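Local coordinates for lysozyme inhibitor LprI-like N-terminal domain-containing protein (Burkholderia thailandensis, PDB 6AR7) that is of unknown function but belongs by sequence to the LprI family, whose name suggests a possible role in inhibiting lysozyme, at residues R166-L171 against T182-Q187; L87-D92 against R188-F193. All blocks are in the same frame, centred on the assembly; numbering follows the deposited sequence.

Interaction 1 (R166-L171 against T182-Q187)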
loop_
_atom_site.group_PDB
_atom_site.type_symbol
_atom_site.label_atom_id
_atom_site.label_comp_id
_atom_site.label_asym_id
_atom_site.label_seq_id
_atom_site.Cartn_x
_atom_site.Cartn_y
_atom_site.Cartn_z
ATOM N N ARG A 166 -7.643 -13.144 -10.433
ATOM C CA ARG A 166 -7.386 -13.239 -11.866
ATOM C C ARG A 166 -5.996 -12.716 -12.215
ATOM O O ARG A 166 -5.218 -13.381 -12.910
ATOM C CB ARG A 166 -8.459 -12.465 -12.617
ATOM C CG ARG A 166 -8.323 -12.493 -14.096
ATOM C CD ARG A 166 -9.649 -12.145 -14.726
ATOM N NE ARG A 166 -9.942 -10.717 -14.705
ATOM C CZ ARG A 166 -9.513 -9.863 -15.630
ATOM N NH1 ARG A 166 -8.761 -10.296 -16.638
ATOM N NH2 ARG A 166 -9.837 -8.582 -15.549
ATOM N N TYR A 167 -5.674 -11.503 -11.778
ATOM C CA TYR A 167 -4.345 -10.988 -12.076
ATOM C C TYR A 167 -3.268 -11.712 -11.276
ATOM O O TYR A 167 -2.147 -11.868 -11.769
ATOM C CB TYR A 167 -4.296 -9.474 -11.849
ATOM C CG TYR A 167 -4.986 -8.752 -12.976
ATOM C CD1 TYR A 167 -4.399 -8.689 -14.237
ATOM C CD2 TYR A 167 -6.240 -8.159 -12.801
ATOM C CE1 TYR A 167 -5.025 -8.046 -15.290
ATOM C CE2 TYR A 167 -6.871 -7.505 -13.851
ATOM C CZ TYR A 167 -6.257 -7.453 -15.095
ATOM O OH TYR A 167 -6.868 -6.810 -16.143
ATOM N N TYR A 168 -3.583 -12.184 -10.064
ATOM C CA TYR A 168 -2.609 -12.981 -9.317
ATOM C C TYR A 168 -2.202 -14.217 -10.108
ATOM O O TYR A 168 -1.013 -14.540 -10.223
ATOM C CB TYR A 168 -3.174 -13.384 -7.952
ATOM C CG TYR A 168 -2.278 -14.321 -7.169
ATOM C CD1 TYR A 168 -1.305 -13.824 -6.324
ATOM C CD2 TYR A 168 -2.393 -15.706 -7.299
ATOM C CE1 TYR A 168 -0.470 -14.671 -5.616
ATOM C CE2 TYR A 168 -1.565 -16.568 -6.593
ATOM C CZ TYR A 168 -0.602 -16.035 -5.752
ATOM O OH TYR A 168 0.238 -16.866 -5.045
ATOM N N GLU A 169 -3.177 -14.915 -10.669
ATOM C CA GLU A 169 -2.869 -16.134 -11.411
ATOM C C GLU A 169 -2.140 -15.828 -12.716
ATOM O O GLU A 169 -1.201 -16.538 -13.088
ATOM C CB GLU A 169 -4.151 -16.924 -11.665
ATOM C CG GLU A 169 -4.684 -17.551 -10.383
ATOM C CD GLU A 169 -3.707 -18.540 -9.768
ATOM O OE1 GLU A 169 -2.925 -19.160 -10.524
ATOM O OE2 GLU A 169 -3.695 -18.669 -8.524
ATOM N N LYS A 170 -2.560 -14.779 -13.427
ATOM C CA LYS A 170 -1.843 -14.365 -14.630
ATOM C C LYS A 170 -0.389 -14.006 -14.310
ATOM O O LYS A 170 0.521 -14.381 -15.056
ATOM C CB LYS A 170 -2.577 -13.195 -15.291
ATOM C CG LYS A 170 -1.952 -12.691 -16.589
ATOM C CD LYS A 170 -2.796 -11.581 -17.215
ATOM C CE LYS A 170 -1.958 -10.654 -18.095
ATOM N NZ LYS A 170 -2.515 -9.262 -18.185
ATOM N N LEU A 171 -0.151 -13.275 -13.210
ATOM C CA LEU A 171 1.218 -12.933 -12.819
ATOM C C LEU A 171 2.009 -14.180 -12.454
ATOM O O LEU A 171 3.141 -14.371 -12.914
ATOM C CB LEU A 171 1.209 -11.956 -11.642
ATOM C CG LEU A 171 2.565 -11.673 -10.967
ATOM C CD1 LEU A 171 3.592 -11.057 -11.917
ATOM C CD2 LEU A 171 2.340 -10.750 -9.757
ATOM N N THR A 182 8.140 -15.861 -3.905
ATOM C CA THR A 182 8.078 -14.501 -3.382
ATOM C C THR A 182 6.716 -13.862 -3.639
ATOM O O THR A 182 6.251 -13.065 -2.825
ATOM C CB THR A 182 9.207 -13.645 -3.960
ATOM O OG1 THR A 182 8.882 -13.232 -5.293
ATOM C CG2 THR A 182 10.506 -14.458 -3.984
ATOM N N LEU A 183 6.059 -14.198 -4.752
ATOM C CA LEU A 183 4.687 -13.738 -4.951
ATOM C C LEU A 183 3.749 -14.391 -3.940
ATOM O O LEU A 183 2.915 -13.716 -3.333
ATOM C CB LEU A 183 4.226 -14.040 -6.379
ATOM C CG LEU A 183 2.744 -13.832 -6.710
ATOM C CD1 LEU A 183 2.277 -12.402 -6.467
ATOM C CD2 LEU A 183 2.454 -14.263 -8.149
ATOM N N VAL A 184 3.874 -15.711 -3.752
ATOM C CA VAL A 184 3.044 -16.416 -2.776
ATOM C C VAL A 184 3.207 -15.790 -1.397
ATOM O O VAL A 184 2.226 -15.483 -0.710
ATOM C CB VAL A 184 3.396 -17.917 -2.747
ATOM C CG1 VAL A 184 2.604 -18.626 -1.660
ATOM C CG2 VAL A 184 3.140 -18.564 -4.107
ATOM N N ALA A 185 4.456 -15.569 -0.982
ATOM C CA ALA A 185 4.710 -15.039 0.352
ATOM C C ALA A 185 4.198 -13.602 0.490
ATOM O O ALA A 185 3.557 -13.252 1.494
ATOM C CB ALA A 185 6.203 -15.128 0.661
ATOM N N ALA A 186 4.473 -12.747 -0.502
ATOM C CA ALA A 186 4.015 -11.360 -0.411
ATOM C C ALA A 186 2.498 -11.279 -0.371
ATOM O O ALA A 186 1.928 -10.516 0.422
ATOM C CB ALA A 186 4.548 -10.540 -1.582
ATOM N N GLN A 187 1.824 -12.066 -1.216
ATOM C CA GLN A 187 0.373 -12.002 -1.293
ATOM C C GLN A 187 -0.271 -12.512 -0.010
ATOM O O GLN A 187 -1.287 -11.972 0.442
ATOM C CB GLN A 187 -0.123 -12.825 -2.476
ATOM C CG GLN A 187 -1.618 -12.730 -2.662
ATOM C CD GLN A 187 -2.058 -11.329 -3.029
ATOM O OE1 GLN A 187 -1.252 -10.486 -3.424
ATOM N NE2 GLN A 187 -3.342 -11.077 -2.906
#
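A helical hairpin, formed by helices 155-174 and 180-197 in an all-helical fold, brings Y168 and L171 against L183, V184 and Q187. The axes of the two short segments run at 156° to each other, close to antiparallel, and approach no nearer than 11.4 Å. At that spacing long side chains have to bridge the gap: the nearest pair of CA atoms, those of Y168 and L183, is still 8.5 Å apart.

Y168 does most of the bridging. With CG anti to the backbone N, its ring is carried across to the other helix, where L183 and Q187 both meet it obliquely. Y168 CE1 lies 3.5 Å from L183 CG and also touches the aliphatic part of Q187, with CB at 3.7 Å. The phenol oxygen reaches past L183 to V184, OH to CG2 being 3.5 Å, a packing contact rather than a polar one. Q187 lays CB and CG along the CD1-CE1 side of the ring; the bend at chi2 (65°) then sets the direction of its amide, whose plane stands 52° from the ring, and OE1 accepts a hydrogen bond from R213 NE.

L183 serves two partners with its branches. CD1 is shared between Y168 CE1 and L171 CD2, the latter 3.7 Å away, while CD2 approaches L171 CG at 3.8 Å. Two leucines and one aromatic ring thus make a continuous apolar seam across the hairpin.

Helix 203-223 completes the packing on one helix of the pair, with L217 against Y168 and F220 against L171, while L96 of helix 73-101 packs against L183 and A186 of helix 180-197.

Interaction 2 (L87-D92 against R188-F193)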
loop_
_atom_site.group_PDB
_atom_site.type_symbol
_atom_site.label_atom_id
_atom_site.label_comp_id
_atom_site.label_asym_id
_atom_site.label_seq_id
_atom_site.Cartn_x
_atom_site.Cartn_y
_atom_site.Cartn_z
ATOM N N LEU A 87 3.689 -3.862 8.099
ATOM C CA LEU A 87 5.141 -3.915 8.040
ATOM C C LEU A 87 5.631 -5.252 7.504
ATOM O O LEU A 87 6.582 -5.295 6.713
ATOM C CB LEU A 87 5.722 -3.644 9.425
ATOM C CG LEU A 87 5.558 -2.192 9.867
ATOM C CD1 LEU A 87 5.903 -2.041 11.343
ATOM C CD2 LEU A 87 6.438 -1.310 9.001
ATOM N N ALA A 88 5.018 -6.356 7.940
ATOM C CA ALA A 88 5.436 -7.661 7.439
ATOM C C ALA A 88 5.160 -7.791 5.947
ATOM O O ALA A 88 5.970 -8.360 5.205
ATOM C CB ALA A 88 4.746 -8.793 8.207
ATOM N N TRP A 89 4.015 -7.287 5.489
ATOM C CA TRP A 89 3.739 -7.316 4.058
ATOM C C TRP A 89 4.766 -6.491 3.289
ATOM O O TRP A 89 5.340 -6.968 2.301
ATOM C CB TRP A 89 2.320 -6.816 3.774
ATOM C CG TRP A 89 2.126 -6.479 2.311
ATOM C CD1 TRP A 89 2.468 -7.253 1.242
ATOM C CD2 TRP A 89 1.545 -5.286 1.776
ATOM N NE1 TRP A 89 2.158 -6.606 0.076
ATOM C CE2 TRP A 89 1.596 -5.393 0.373
ATOM C CE3 TRP A 89 1.017 -4.117 2.349
ATOM C CZ2 TRP A 89 1.115 -4.389 -0.475
ATOM C CZ3 TRP A 89 0.530 -3.123 1.512
ATOM C CH2 TRP A 89 0.582 -3.266 0.113
ATOM N N ARG A 90 5.034 -5.258 3.749
ATOM C CA ARG A 90 5.983 -4.395 3.048
ATOM C C ARG A 90 7.350 -5.062 2.937
ATOM O O ARG A 90 8.005 -4.967 1.897
ATOM C CB ARG A 90 6.115 -3.028 3.742
ATOM C CG ARG A 90 4.819 -2.172 3.786
ATOM C CD ARG A 90 4.139 -2.099 2.436
ATOM N NE ARG A 90 5.012 -1.521 1.411
ATOM C CZ ARG A 90 4.802 -1.654 0.107
ATOM N NH1 ARG A 90 3.757 -2.364 -0.320
ATOM N NH2 ARG A 90 5.644 -1.102 -0.764
ATOM N N LYS A 91 7.786 -5.766 3.987
ATOM C CA LYS A 91 9.092 -6.423 3.946
ATOM C C LYS A 91 9.169 -7.448 2.815
ATOM O O LYS A 91 10.162 -7.498 2.083
ATOM C CB LYS A 91 9.413 -7.078 5.294
ATOM N N ASP A 92 8.143 -8.287 2.658
ATOM C CA ASP A 92 8.205 -9.288 1.594
ATOM C C ASP A 92 7.799 -8.724 0.236
ATOM O O ASP A 92 8.307 -9.177 -0.796
ATOM C CB ASP A 92 7.347 -10.501 1.941
ATOM C CG ASP A 92 8.084 -11.492 2.829
ATOM O OD1 ASP A 92 9.326 -11.392 2.927
ATOM O OD2 ASP A 92 7.437 -12.399 3.388
ATOM N N ARG A 188 0.292 -13.567 0.576
ATOM C CA ARG A 188 -0.238 -14.075 1.837
ATOM C C ARG A 188 -0.157 -13.010 2.925
ATOM O O ARG A 188 -1.098 -12.831 3.702
ATOM C CB ARG A 188 0.514 -15.338 2.241
ATOM C CG ARG A 188 0.147 -15.891 3.593
ATOM C CD ARG A 188 0.865 -17.229 3.842
ATOM N NE ARG A 188 2.324 -17.101 3.783
ATOM C CZ ARG A 188 3.108 -17.825 2.984
ATOM N NH1 ARG A 188 2.575 -18.740 2.183
ATOM N NH2 ARG A 188 4.423 -17.640 2.990
ATOM N N GLU A 189 0.950 -12.272 2.990
ATOM C CA GLU A 189 1.011 -11.272 4.042
ATOM C C GLU A 189 0.167 -10.053 3.704
ATOM O O GLU A 189 -0.377 -9.415 4.611
ATOM C CB GLU A 189 2.455 -10.910 4.354
ATOM C CG GLU A 189 3.054 -11.952 5.287
ATOM C CD GLU A 189 4.548 -11.967 5.256
ATOM O OE1 GLU A 189 5.163 -12.434 6.244
ATOM O OE2 GLU A 189 5.103 -11.509 4.237
ATOM N N TRP A 190 0.002 -9.741 2.419
ATOM C CA TRP A 190 -0.948 -8.700 2.070
ATOM C C TRP A 190 -2.352 -9.067 2.558
ATOM O O TRP A 190 -3.048 -8.231 3.147
ATOM C CB TRP A 190 -0.935 -8.429 0.557
ATOM C CG TRP A 190 -1.993 -7.444 0.218
ATOM C CD1 TRP A 190 -1.875 -6.092 0.219
ATOM C CD2 TRP A 190 -3.368 -7.725 -0.070
ATOM N NE1 TRP A 190 -3.083 -5.510 -0.068
ATOM C CE2 TRP A 190 -4.014 -6.491 -0.258
ATOM C CE3 TRP A 190 -4.108 -8.900 -0.199
ATOM C CZ2 TRP A 190 -5.373 -6.396 -0.566
ATOM C CZ3 TRP A 190 -5.462 -8.806 -0.495
ATOM C CH2 TRP A 190 -6.073 -7.564 -0.689
ATOM N N ALA A 191 -2.775 -10.320 2.347
ATOM C CA ALA A 191 -4.131 -10.718 2.722
ATOM C C ALA A 191 -4.322 -10.679 4.230
ATOM O O ALA A 191 -5.380 -10.268 4.712
ATOM C CB ALA A 191 -4.455 -12.119 2.180
ATOM N N ALA A 192 -3.301 -11.081 4.990
ATOM C CA ALA A 192 -3.364 -10.948 6.441
ATOM C C ALA A 192 -3.443 -9.476 6.855
ATOM O O ALA A 192 -4.131 -9.135 7.822
ATOM C CB ALA A 192 -2.156 -11.639 7.084
ATOM N N PHE A 193 -2.733 -8.586 6.147
ATOM C CA PHE A 193 -2.895 -7.154 6.406
ATOM C C PHE A 193 -4.318 -6.705 6.085
ATOM O O PHE A 193 -4.970 -6.027 6.891
ATOM C CB PHE A 193 -1.869 -6.346 5.602
ATOM C CG PHE A 193 -2.222 -4.882 5.435
ATOM C CD1 PHE A 193 -2.228 -4.024 6.519
ATOM C CD2 PHE A 193 -2.526 -4.368 4.184
ATOM C CE1 PHE A 193 -2.551 -2.681 6.361
ATOM C CE2 PHE A 193 -2.851 -3.034 4.012
ATOM C CZ PHE A 193 -2.861 -2.185 5.102
HETATM O O HOH W 1 7.685 -10.356 6.285
#
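W89 meets E189, W190 and F193 in an antiparallel helix pair of the all-helical fold, and with the last two it forms an aromatic cluster. The segment axes are 8.2 Å apart at an angle of 159°, and the CA atoms of W89 and E189 come within 4.8 Å, so the backbones themselves are close.

Followed outward, W89 starts with CB beside the backbone of E189, its carbonyl O at 3.8 Å. The first torsion swings CG away from the backbone N, which places the indole alongside W190, the two side chains pointing the same way. CG lies near W190 CA; CD1 and NE1 then pass W190 CB, which sits 3.7 Å from the centroid of the five-membered ring and over its face, a CH-pi contact. NE1 itself donates a hydrogen bond to E93 OE1. Farther out, CE2 and CZ2 run under W190 CD1, where the edge of W190 meets the W89 face in a T-shaped pair with planes at 79°. On the opposite face, toward the rim, lies R90 NH1. CE3 comes obliquely near F193 CD2, the rings nearly parallel (15°) but slid apart with little overlap.

Beside this cluster E189 extends beyond CG toward D92. The two acids approach to 2.6 Å between E189 OE2 and D92 OD2, close enough that one of them probably holds a proton. A water joins the helices too, donating to A88 O at 2.8 Å and, over a longer 3.3 Å, to E189 OE1.

Both contacts use helix 180-197, interaction 1 through residues 182-187 and interaction 2 through the next turns, 188-193; their centres lie 13 Å apart. Along the chain the hairpin of interaction 1 is nested within the much longer loop that interaction 2 closes. They also touch directly: A186 O packs 3.4 Å from W89 CD1, and A185 CB is 4.1 Å from D92 OD2. R213 of helix 203-223 relates them further, since it bonds Q187 in interaction 1 and packs on W89 and W190 in interaction 2. Helix 180-197 thus packs against both helix 155-174 and helix 73-101, and L183 touches both.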